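Local structure of regulator of G-protein signalling 3 isoform 1 (Homo sapiens, 2F5Y) at residues A[16-21]-A[35-40]. The protein probably uses its PDZ domain to bind the C-terminal tails of partner proteins, as part of a regulator of G-protein signalling. Residues are numbered along the deposited sequence; the frame is centred on the assembly and turned at random.
Sequences FGFTIC and GPAERA. With SO4 (sulfate ion), chain C.
Phe18 carries CG between its backbone N and carbonyl carbon (chi1 72°), which lays the CD1 side of the ring obliquely against the methyl of Ala37, CD1 to CB 3.7 Å. The same methyl also lies close to the carbonyl of Phe16, and that oxygen, level with the plane of the Phe18 ring at its edge, accepts a weak, bent hydrogen bond from the backbone of Ala37 (N to O 3.0 Å, 126° at the hydrogen). Beside it, CB of Pro36 rests 3.5 Å from Phe16 O. Gly17 turns the chain here with a positive phi of 72°; a beta carbon at this position would run into Pro36 CD. This is the GFGF version of the PDZ carboxylate-binding loop, entering strand 18-21, and the N-terminal turn of the short helix 36-40 packs against it through Pro36 and Ala37, while Phe16 and Phe18 also reach Ile68 of helix 61-69. Replacing Pro36 with a glycine would probably open a gap beside the Phe16 carbonyl and let the first helical turn flex. One water joins Gly17 O to Glu38 N, 3.1 Å from the latter. Further out, the guanidinium of Arg39, with Pro36 CA above one face, off toward its rim, meets a sulfate, probably from the crystallisation liquor, edge-on: NH2 donates to O4 at 2.9 Å, and the backbone N of Lys13 is also hydrogen-bonded to the ion.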
loop_
_atom_site.group_PDB
_atom_site.type_symbol
_atom_site.label_atom_id
_atom_site.label_comp_id
_atom_site.label_asym_id
_atom_site.label_seq_id
_atom_site.Cartn_x
_atom_site.Cartn_y
_atom_site.Cartn_z
ATOM N N PHE A 16 3.433 7.572 -4.425
ATOM C CA PHE A 16 3.838 6.167 -4.454
ATOM C C PHE A 16 3.213 5.347 -5.582
ATOM O O PHE A 16 3.479 4.153 -5.687
ATOM C CB PHE A 16 3.516 5.518 -3.093
ATOM C CG PHE A 16 4.173 6.216 -1.921
ATOM C CD1 PHE A 16 3.550 7.283 -1.296
ATOM C CD2 PHE A 16 5.425 5.814 -1.468
ATOM C CE1 PHE A 16 4.151 7.932 -0.233
ATOM C CE2 PHE A 16 6.036 6.450 -0.399
ATOM C CZ PHE A 16 5.405 7.511 0.217
ATOM N N GLY A 17 2.363 5.966 -6.392
ATOM C CA GLY A 17 1.874 5.358 -7.636
ATOM C C GLY A 17 0.889 4.207 -7.500
ATOM O O GLY A 17 0.944 3.240 -8.267
ATOM N N PHE A 18 -0.008 4.296 -6.525
ATOM C CA PHE A 18 -1.095 3.324 -6.399
ATOM C C PHE A 18 -2.342 3.902 -5.752
ATOM O O PHE A 18 -2.287 4.932 -5.076
ATOM C CB PHE A 18 -0.647 2.073 -5.640
ATOM C CG PHE A 18 -0.447 2.277 -4.157
ATOM C CD1 PHE A 18 0.755 2.774 -3.663
ATOM C CD2 PHE A 18 -1.445 1.932 -3.249
ATOM C CE1 PHE A 18 0.940 2.945 -2.304
ATOM C CE2 PHE A 18 -1.258 2.116 -1.876
ATOM C CZ PHE A 18 -0.066 2.602 -1.413
ATOM N N THR A 19 -3.448 3.189 -5.953
ATOM C CA THR A 19 -4.766 3.576 -5.467
ATOM C C THR A 19 -5.303 2.523 -4.511
ATOM O O THR A 19 -4.987 1.339 -4.639
ATOM C CB THR A 19 -5.764 3.744 -6.650
ATOM O OG1 THR A 19 -5.492 4.985 -7.319
ATOM C CG2 THR A 19 -7.184 3.790 -6.145
ATOM N N ILE A 20 -6.113 2.957 -3.551
ATOM C CA ILE A 20 -6.753 2.045 -2.592
ATOM C C ILE A 20 -8.292 2.171 -2.594
ATOM O O ILE A 20 -8.857 3.114 -3.138
ATOM C CB ILE A 20 -6.196 2.245 -1.179
ATOM C CG1 ILE A 20 -6.241 3.722 -0.782
ATOM C CG2 ILE A 20 -4.770 1.730 -1.116
ATOM C CD1 ILE A 20 -6.079 3.981 0.698
ATOM N N CYS A 21 -8.946 1.189 -1.994
ATOM C CA CYS A 21 -10.399 1.158 -1.832
ATOM C C CYS A 21 -10.737 0.301 -0.621
ATOM O O CYS A 21 -9.885 -0.453 -0.139
ATOM C CB CYS A 21 -11.101 0.579 -3.073
ATOM S SG CYS A 21 -10.583 -1.141 -3.537
ATOM N N GLY A 35 5.239 3.116 -12.022
ATOM C CA GLY A 35 5.350 4.000 -10.855
ATOM C C GLY A 35 6.108 3.309 -9.742
ATOM O O GLY A 35 6.446 2.137 -9.874
ATOM N N PRO A 36 6.358 4.019 -8.622
ATOM C CA PRO A 36 7.074 3.421 -7.500
ATOM C C PRO A 36 6.520 2.080 -7.040
ATOM O O PRO A 36 7.288 1.154 -6.845
ATOM C CB PRO A 36 6.935 4.473 -6.406
ATOM C CG PRO A 36 6.800 5.749 -7.139
ATOM C CD PRO A 36 6.003 5.425 -8.342
ATOM N N ALA A 37 5.200 1.974 -6.882
ATOM C CA ALA A 37 4.568 0.768 -6.344
ATOM C C ALA A 37 4.668 -0.451 -7.276
ATOM O O ALA A 37 4.914 -1.563 -6.815
ATOM C CB ALA A 37 3.119 1.048 -6.001
ATOM N N GLU A 38 4.491 -0.252 -8.579
ATOM C CA GLU A 38 4.543 -1.370 -9.515
ATOM C C GLU A 38 5.910 -2.038 -9.477
ATOM O O GLU A 38 6.024 -3.258 -9.376
ATOM C CB GLU A 38 4.272 -0.911 -10.953
ATOM C CG GLU A 38 4.027 -2.081 -11.927
ATOM C CD GLU A 38 4.226 -1.705 -13.383
ATOM O OE1 GLU A 38 5.272 -1.097 -13.704
ATOM O OE2 GLU A 38 3.347 -2.020 -14.212
ATOM N N ARG A 39 6.961 -1.242 -9.591
ATOM C CA ARG A 39 8.282 -1.834 -9.699
ATOM C C ARG A 39 8.806 -2.334 -8.352
ATOM O O ARG A 39 9.631 -3.243 -8.317
ATOM C CB ARG A 39 9.248 -0.918 -10.432
ATOM C CG ARG A 39 9.506 0.342 -9.747
ATOM C CD ARG A 39 10.448 1.180 -10.527
ATOM N NE ARG A 39 10.641 2.414 -9.784
ATOM C CZ ARG A 39 10.090 3.584 -10.082
ATOM N NH1 ARG A 39 9.340 3.746 -11.171
ATOM N NH2 ARG A 39 10.323 4.612 -9.294
ATOM N N ALA A 40 8.282 -1.783 -7.260
ATOM C CA ALA A 40 8.449 -2.364 -5.921
ATOM C C ALA A 40 7.809 -3.757 -5.784
ATOM O O ALA A 40 8.257 -4.563 -4.959
ATOM C CB ALA A 40 7.872 -1.419 -4.835
HETATM S S SO4 C . 8.636 7.985 -10.151
HETATM O O1 SO4 C . 7.682 8.757 -9.353
HETATM O O2 SO4 C . 7.905 6.860 -10.730
HETATM O O3 SO4 C . 9.189 8.840 -11.197
HETATM O O4 SO4 C . 9.767 7.495 -9.368
HETATM O O HOH W 1 2.966 2.354 -9.452
#